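Local coordinates for N-acetylmuramoyl-L-alanine amidase domain-containing protein SAOUHSC_02979 (Staphylococcus aureus, PDB 5T1Q), which probably hydrolyses amide bonds in cell-wall peptidoglycan; this chain is the C-terminal portion, holding a glucosaminidase-family region and a CHAP domain, at residues A[251-256]-A[273-278]; A[297-302]-A[353-358]; A[314-319]-A[327-332]. One frame throughout, in Å; residues are numbered along the deposited sequence.

Interaction 1: A[251-256]-A[273-278]; sequences GQCTWY and GDAHNW. With NA (sodium ion), chain E.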
# COMPACT_ATOMS: atom_id res chain seq x y z
N GLY A 251 -4.77 -3.07 3.58
CA GLY A 251 -5.13 -1.92 2.75
C GLY A 251 -6.58 -1.78 2.30
O GLY A 251 -6.99 -0.70 1.92
N GLN A 252 -7.36 -2.86 2.34
CA GLN A 252 -8.77 -2.76 1.89
C GLN A 252 -9.61 -1.92 2.86
O GLN A 252 -9.14 -1.58 3.96
CB GLN A 252 -9.36 -4.15 1.69
CG GLN A 252 -8.59 -4.93 0.63
CD GLN A 252 -8.63 -4.24 -0.73
OE1 GLN A 252 -9.69 -3.81 -1.19
NE2 GLN A 252 -7.48 -4.11 -1.36
N CYS A 253 -10.83 -1.56 2.46
CA CYS A 253 -11.65 -0.66 3.27
C CYS A 253 -11.91 -1.20 4.67
O CYS A 253 -11.94 -0.45 5.62
CB CYS A 253 -12.97 -0.32 2.59
SG CYS A 253 -14.05 -1.72 2.22
N THR A 254 -12.08 -2.51 4.75
CA THR A 254 -12.32 -3.23 5.99
C THR A 254 -11.10 -3.12 6.90
O THR A 254 -11.21 -2.74 8.06
CB THR A 254 -12.61 -4.70 5.68
OG1 THR A 254 -11.65 -5.16 4.73
CG2 THR A 254 -13.97 -4.86 5.05
N TRP A 255 -9.94 -3.45 6.35
CA TRP A 255 -8.68 -3.32 7.10
C TRP A 255 -8.45 -1.89 7.60
O TRP A 255 -7.98 -1.68 8.71
CB TRP A 255 -7.49 -3.75 6.21
CG TRP A 255 -6.15 -3.53 6.83
CD1 TRP A 255 -5.42 -4.43 7.55
CD2 TRP A 255 -5.38 -2.32 6.79
NE1 TRP A 255 -4.23 -3.85 7.96
CE2 TRP A 255 -4.19 -2.56 7.51
CE3 TRP A 255 -5.58 -1.07 6.22
CZ2 TRP A 255 -3.21 -1.58 7.67
CZ3 TRP A 255 -4.59 -0.09 6.39
CH2 TRP A 255 -3.43 -0.36 7.10
N TYR A 256 -8.77 -0.91 6.77
CA TYR A 256 -8.52 0.48 7.16
C TYR A 256 -9.35 0.87 8.37
O TYR A 256 -8.82 1.45 9.31
CB TYR A 256 -8.73 1.46 5.98
CG TYR A 256 -8.63 2.89 6.44
CD1 TYR A 256 -7.38 3.51 6.59
CD2 TYR A 256 -9.78 3.62 6.79
CE1 TYR A 256 -7.28 4.80 7.04
CE2 TYR A 256 -9.68 4.91 7.28
CZ TYR A 256 -8.44 5.50 7.39
OH TYR A 256 -8.34 6.78 7.86
N GLY A 273 -16.62 -10.09 8.00
CA GLY A 273 -16.66 -10.36 6.56
C GLY A 273 -16.56 -9.11 5.69
O GLY A 273 -15.95 -8.11 6.08
N ASP A 274 -17.14 -9.18 4.48
CA ASP A 274 -17.13 -8.03 3.57
C ASP A 274 -17.89 -6.86 4.18
O ASP A 274 -18.79 -7.06 5.00
CB ASP A 274 -17.73 -8.39 2.22
CG ASP A 274 -17.00 -9.54 1.55
OD1 ASP A 274 -15.77 -9.69 1.75
OD2 ASP A 274 -17.67 -10.29 0.82
N ALA A 275 -17.55 -5.66 3.73
CA ALA A 275 -18.09 -4.44 4.29
C ALA A 275 -19.60 -4.39 4.55
O ALA A 275 -20.02 -4.01 5.63
CB ALA A 275 -17.68 -3.26 3.42
N HIS A 276 -20.41 -4.76 3.57
CA HIS A 276 -21.85 -4.66 3.72
C HIS A 276 -22.42 -5.53 4.83
O HIS A 276 -23.53 -5.25 5.31
CB HIS A 276 -22.58 -4.96 2.40
CG HIS A 276 -22.50 -6.38 1.99
ND1 HIS A 276 -23.58 -7.23 2.08
CD2 HIS A 276 -21.47 -7.12 1.52
CE1 HIS A 276 -23.22 -8.43 1.66
NE2 HIS A 276 -21.94 -8.40 1.34
N ASN A 277 -21.71 -6.60 5.21
CA ASN A 277 -22.15 -7.45 6.29
C ASN A 277 -21.77 -6.94 7.66
O ASN A 277 -22.16 -7.53 8.65
CB ASN A 277 -21.56 -8.86 6.16
CG ASN A 277 -22.30 -9.71 5.16
OD1 ASN A 277 -23.53 -9.65 5.05
ND2 ASN A 277 -21.57 -10.56 4.45
N TRP A 278 -21.03 -5.84 7.73
CA TRP A 278 -20.58 -5.34 9.03
C TRP A 278 -21.70 -4.93 9.98
O TRP A 278 -21.67 -5.29 11.16
CB TRP A 278 -19.58 -4.19 8.85
CG TRP A 278 -18.17 -4.66 8.58
CD1 TRP A 278 -17.78 -5.69 7.80
CD2 TRP A 278 -16.98 -4.02 9.04
NE1 TRP A 278 -16.39 -5.79 7.79
CE2 TRP A 278 -15.88 -4.76 8.53
CE3 TRP A 278 -16.72 -2.90 9.83
CZ2 TRP A 278 -14.56 -4.42 8.80
CZ3 TRP A 278 -15.40 -2.57 10.12
CH2 TRP A 278 -14.34 -3.33 9.60
NA NA E . -25.65 -5.35 5.84
O HOH W 1 -25.88 -6.98 4.27
O HOH W 2 -28.14 -4.97 6.36
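Thr254 and Trp278 meet aslant, the short branched side chain lying along the NE1, CZ2 and CH2 side of the indole. Thr254 CB comes to 3.7 Å from Trp278 CZ2, and Thr254 CG2 reaches 3.8 Å from Trp278 NE1. The carbonyl oxygen Thr254 O also approaches obliquely, 3.5 Å from Trp278 CH2. With CG2 anti to its carbonyl carbon, Thr254 gives its methyl to this contact, and OG1 is left for a hydrogen bond to Gln20 O. A threonine suits the spot because one branch is apolar and the other polar. The indole is held by its own segment: Trp278 NE1 donates to Gly273 O at 2.9 Å, with the acceptor in the ring plane although the donor stands above the carbonyl plane. Gly273 has a positive phi (69°), a conformation open to glycine more than to other residues, and its carbonyl takes this bond. Beside this pair, Cys253 SG packs on Ala275 CB at 4.1 Å, a methyl small enough to sit next to the sulfur. Further along the turn, His276 O binds a sodium ion at 2.2 Å, a site completed by Asn279, Asn280, Glu302 and water. Gln252 is the N-cap of the helix opened by Cys253, and a cysteine in the first turn of a helix, touching His314 of the neighbouring sheet, is consistent with the nucleophile position of papain-like CHAP domains.

Interaction 2: A[297-302]-A[353-358]; sequences AAVVFE and LSYITG. With NA (sodium ion), chain E.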
# COMPACT_ATOMS: atom_id res chain seq x y z
N ALA A 297 -17.22 6.12 14.76
CA ALA A 297 -17.91 4.90 14.51
C ALA A 297 -17.49 4.43 13.13
O ALA A 297 -16.97 5.22 12.33
CB ALA A 297 -19.41 5.13 14.53
N ALA A 298 -17.66 3.14 12.87
CA ALA A 298 -17.47 2.61 11.52
C ALA A 298 -18.79 2.92 10.80
O ALA A 298 -19.86 2.69 11.38
CB ALA A 298 -17.24 1.11 11.56
N VAL A 299 -18.74 3.46 9.59
CA VAL A 299 -19.96 3.76 8.85
C VAL A 299 -20.08 2.79 7.69
O VAL A 299 -19.16 2.65 6.88
CB VAL A 299 -20.08 5.24 8.43
CG1 VAL A 299 -18.88 5.70 7.63
CG2 VAL A 299 -21.37 5.48 7.66
N VAL A 300 -21.22 2.11 7.63
CA VAL A 300 -21.44 1.11 6.61
C VAL A 300 -22.41 1.54 5.51
O VAL A 300 -23.47 2.10 5.80
CB VAL A 300 -21.98 -0.17 7.25
CG1 VAL A 300 -22.26 -1.23 6.18
CG2 VAL A 300 -21.00 -0.68 8.30
N PHE A 301 -22.01 1.23 4.27
CA PHE A 301 -22.78 1.42 3.05
C PHE A 301 -23.20 0.02 2.60
O PHE A 301 -22.32 -0.84 2.36
CB PHE A 301 -21.89 1.99 1.92
CG PHE A 301 -21.47 3.43 2.11
CD1 PHE A 301 -20.45 3.76 2.98
CD2 PHE A 301 -22.07 4.44 1.36
CE1 PHE A 301 -20.04 5.08 3.13
CE2 PHE A 301 -21.67 5.77 1.51
CZ PHE A 301 -20.65 6.09 2.38
N GLU A 302 -24.50 -0.22 2.44
CA GLU A 302 -24.98 -1.52 1.95
C GLU A 302 -24.52 -1.74 0.49
O GLU A 302 -24.08 -0.81 -0.19
CB GLU A 302 -26.52 -1.62 2.01
CG GLU A 302 -27.14 -1.49 3.42
CD GLU A 302 -26.91 -2.71 4.31
OE1 GLU A 302 -26.20 -3.65 3.91
OE2 GLU A 302 -27.47 -2.75 5.44
N LEU A 353 -27.24 5.66 6.53
CA LEU A 353 -26.17 4.71 6.72
C LEU A 353 -26.24 4.12 8.13
O LEU A 353 -27.00 4.61 8.97
CB LEU A 353 -24.84 5.41 6.48
CG LEU A 353 -24.71 6.06 5.11
CD1 LEU A 353 -23.41 6.82 5.02
CD2 LEU A 353 -24.81 5.03 3.99
N SER A 354 -25.47 3.05 8.36
CA SER A 354 -25.38 2.41 9.68
C SER A 354 -24.06 2.74 10.32
O SER A 354 -23.03 2.71 9.65
CB SER A 354 -25.51 0.90 9.57
OG SER A 354 -26.80 0.56 9.24
N TYR A 355 -24.11 3.05 11.61
CA TYR A 355 -22.92 3.42 12.39
C TYR A 355 -22.68 2.39 13.49
O TYR A 355 -23.56 2.15 14.29
CB TYR A 355 -23.11 4.80 12.98
CG TYR A 355 -23.33 5.82 11.88
CD1 TYR A 355 -24.62 6.04 11.36
CD2 TYR A 355 -22.26 6.51 11.32
CE1 TYR A 355 -24.82 6.94 10.31
CE2 TYR A 355 -22.46 7.41 10.29
CZ TYR A 355 -23.74 7.61 9.78
OH TYR A 355 -23.95 8.52 8.78
N ILE A 356 -21.50 1.79 13.49
CA ILE A 356 -21.14 0.79 14.49
C ILE A 356 -20.20 1.40 15.51
O ILE A 356 -19.11 1.87 15.16
CB ILE A 356 -20.42 -0.41 13.84
CG1 ILE A 356 -21.26 -1.02 12.71
CG2 ILE A 356 -20.09 -1.48 14.89
CD1 ILE A 356 -20.49 -1.99 11.82
N THR A 357 -20.60 1.39 16.78
CA THR A 357 -19.71 1.85 17.85
C THR A 357 -18.85 0.67 18.24
O THR A 357 -19.37 -0.38 18.54
CB THR A 357 -20.51 2.36 19.06
OG1 THR A 357 -21.33 3.46 18.65
CG2 THR A 357 -19.59 2.81 20.21
N GLY A 358 -17.52 0.84 18.22
CA GLY A 358 -16.61 -0.25 18.62
C GLY A 358 -16.56 -0.44 20.13
O GLY A 358 -17.03 0.41 20.88
NA NA E . -25.65 -5.35 5.84
O HOH W 2 -28.14 -4.97 6.36
O HOH W 1 -25.88 -6.98 4.27
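The Phe301 ring takes Leu353 over one of its faces: Leu353 CD2 stands 4.1 Å from the ring centroid, 23° off the normal and shifted toward the rim, a CH-pi contact. The other methyl, Leu353 CD1, reaches Phe301 CZ at 3.9 Å, so the branched end of leucine spreads over the ring. The Tyr355 ring meets Val299 neither squarely on its face nor at its edge. The two side chains run alongside each other in the same direction, and Val299 CG2 lies 3.4 Å from Tyr355 CE2. That methyl, anti to the backbone N of Val299, also touches Leu353 CD1 at 3.6 Å, bridging the leucine and the tyrosine. Tyr355 OH finds its polar partner in Ala350 O. On the other face of the sheet, Val300 CG2 meets Ile356 CD1 at 3.8 Å, against helix 278-284. Between the faces the strands pair antiparallel: Ile356 N bonds to Ala298 O and Val300 N to Ser354 O, both at 2.8 Å, whereas the bond from Ser354 N to Val300 O is long and weak. Glu302 OE1 binds the sodium ion at 2.6 Å, and His276 O is another ligand. Val299 and Tyr355 thus make one face apolar, and Ala298, Val300 and Ile356 most of the other, which also carries Ser354; the one carboxylate lies just beyond the strand, where it binds the cation and accepts a hydrogen bond from water.

Interaction 3: A[314-319]-A[327-332]; sequences HVAFVE and IVISES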
# COMPACT_ATOMS: atom_id res chain seq x y z
N HIS A 314 -19.45 -0.95 1.19
CA HIS A 314 -18.28 -0.23 1.60
C HIS A 314 -18.34 0.10 3.07
O HIS A 314 -19.42 0.12 3.65
CB HIS A 314 -18.19 1.06 0.75
CG HIS A 314 -16.99 1.89 1.03
ND1 HIS A 314 -15.71 1.45 0.78
CD2 HIS A 314 -16.87 3.15 1.50
CE1 HIS A 314 -14.85 2.39 1.12
NE2 HIS A 314 -15.52 3.43 1.56
N VAL A 315 -17.18 0.33 3.67
CA VAL A 315 -17.10 0.73 5.06
C VAL A 315 -16.03 1.83 5.19
O VAL A 315 -14.99 1.80 4.52
CB VAL A 315 -16.90 -0.47 6.02
CG1 VAL A 315 -15.54 -1.14 5.83
CG2 VAL A 315 -17.07 -0.05 7.46
N ALA A 316 -16.31 2.81 6.04
CA ALA A 316 -15.44 3.96 6.26
C ALA A 316 -15.45 4.33 7.73
O ALA A 316 -16.24 3.78 8.50
CB ALA A 316 -15.89 5.13 5.42
N PHE A 317 -14.57 5.24 8.11
CA PHE A 317 -14.45 5.69 9.50
C PHE A 317 -14.96 7.12 9.63
O PHE A 317 -14.57 7.98 8.84
CB PHE A 317 -12.98 5.60 9.93
CG PHE A 317 -12.73 6.06 11.34
CD1 PHE A 317 -12.94 5.21 12.41
CD2 PHE A 317 -12.29 7.35 11.61
CE1 PHE A 317 -12.72 5.61 13.72
CE2 PHE A 317 -12.08 7.77 12.92
CZ PHE A 317 -12.29 6.89 13.98
N VAL A 318 -15.83 7.37 10.60
CA VAL A 318 -16.36 8.72 10.82
C VAL A 318 -15.35 9.59 11.59
O VAL A 318 -15.13 9.40 12.79
CB VAL A 318 -17.69 8.69 11.61
CG1 VAL A 318 -18.23 10.10 11.83
CG2 VAL A 318 -18.71 7.83 10.90
N GLU A 319 -14.72 10.55 10.90
CA GLU A 319 -13.77 11.46 11.53
C GLU A 319 -14.49 12.58 12.28
O GLU A 319 -14.03 13.05 13.31
CB GLU A 319 -12.85 12.11 10.49
CG GLU A 319 -11.99 11.15 9.69
CD GLU A 319 -10.84 10.52 10.48
OE1 GLU A 319 -10.57 10.94 11.64
OE2 GLU A 319 -10.17 9.63 9.91
N ILE A 327 -21.40 14.23 7.53
CA ILE A 327 -20.26 13.58 8.19
C ILE A 327 -19.00 13.70 7.33
O ILE A 327 -19.08 13.83 6.11
CB ILE A 327 -20.53 12.07 8.48
CG1 ILE A 327 -20.83 11.31 7.19
CG2 ILE A 327 -21.69 11.91 9.43
CD1 ILE A 327 -21.02 9.82 7.35
N VAL A 328 -17.85 13.66 7.99
CA VAL A 328 -16.56 13.62 7.32
C VAL A 328 -16.04 12.21 7.58
O VAL A 328 -15.96 11.78 8.75
CB VAL A 328 -15.57 14.62 7.91
CG1 VAL A 328 -14.25 14.55 7.16
CG2 VAL A 328 -16.15 16.03 7.85
N ILE A 329 -15.70 11.49 6.51
CA ILE A 329 -15.24 10.13 6.61
C ILE A 329 -13.86 9.95 5.98
O ILE A 329 -13.50 10.71 5.09
CB ILE A 329 -16.21 9.13 5.93
CG1 ILE A 329 -16.37 9.42 4.44
CG2 ILE A 329 -17.57 9.19 6.60
CD1 ILE A 329 -17.17 8.39 3.67
N SER A 330 -13.13 8.94 6.44
CA SER A 330 -11.86 8.56 5.86
C SER A 330 -12.01 7.08 5.45
O SER A 330 -12.76 6.30 6.07
CB SER A 330 -10.67 8.80 6.81
OG SER A 330 -10.74 7.99 7.97
N GLU A 331 -11.29 6.69 4.41
CA GLU A 331 -11.45 5.36 3.84
C GLU A 331 -10.24 5.03 2.98
O GLU A 331 -9.41 5.90 2.75
CB GLU A 331 -12.72 5.36 2.98
CG GLU A 331 -12.71 6.48 1.96
CD GLU A 331 -14.07 6.83 1.39
OE1 GLU A 331 -15.04 6.06 1.57
OE2 GLU A 331 -14.16 7.90 0.73
N SER A 332 -10.13 3.78 2.54
CA SER A 332 -9.03 3.36 1.70
C SER A 332 -9.54 2.73 0.42
O SER A 332 -10.66 2.23 0.37
CB SER A 332 -8.17 2.32 2.43
OG SER A 332 -8.93 1.13 2.67
O HOH W 3 -12.25 2.26 4.50
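His314 and Glu331 join at one end of this strand pair, the imidazole crossing the carboxylate with the two planes 54° apart. His314 NE2 donates to Glu331 OE1 at 2.7 Å, meeting the oxygen on its anti side and 27° out of the carboxylate plane. The ring reaches across because His314 CG is anti to the backbone N (chi1 -178°), while Glu331 OE2 has its own partner, a salt bridge to Arg343. Ala316 is small enough to fit beside this pair, and its CB packs on Ile329 CD1 at 3.9 Å. Phe317 and Ser330 form a hydrogen-bonded pair, where Phe317 N bonds to Ser330 O at 2.9 Å and Ser330 N returns a bond to Phe317 O at 3.0 Å. Glu319 N adds a bond to Val328 O. The two strands form the beta hairpin 314-321/327-332 in the sheet of the papain-like CHAP domain. His314 and Glu331, with Cys253 touching the imidazole, have the arrangement of a Cys-His-Glu triad, consistent with an active site of this family. On the face that carries Phe317, Ser330 OG gives its proton to Glu319 OE2 at 2.6 Å and also bonds to Tyr256 OH, a compact polar cluster for which a short hydroxyl is well suited. Glu319 OE1 pairs with Arg260, which would probably keep this buried carboxylate ionised. The backbones part at the His314 end, where direct bonding gives way to a water that donates to Val315 O at 2.8 Å and accepts from Ser332 N at 3.3 Å, and Ser332 OG turns to Gly251 O instead. At the turn end, Val328 is partly exposed, its CG1 coming no nearer than 4.4 Å to Glu319 CB.

Overall arrangement
All three contacts are largely buried and belong to one domain. Interactions 2 and 3 hold the same sheet, since strand 298-301 lies between 354-357 and 314-321, bonded to the latter through Val299 N with Ala316 O and Phe301 N with His314 O. Interaction 1 sits on one side of it, where Cys253 and the indole of Trp278 meet the strands. Chemistry follows place: the side chains of interaction 2 are mostly apolar, apart from Ser354 and sodium-binding Glu302, over hydrogen-bonded backbones; interaction 3 carries buried carboxylates paired with hydroxyl, imidazole and arginine; interaction 1 is slight, van der Waals contact between helix and loop. The sodium ion ties 273-278 to 297-302, while Tyr256 and Gly251 bond to the serines of 327-332.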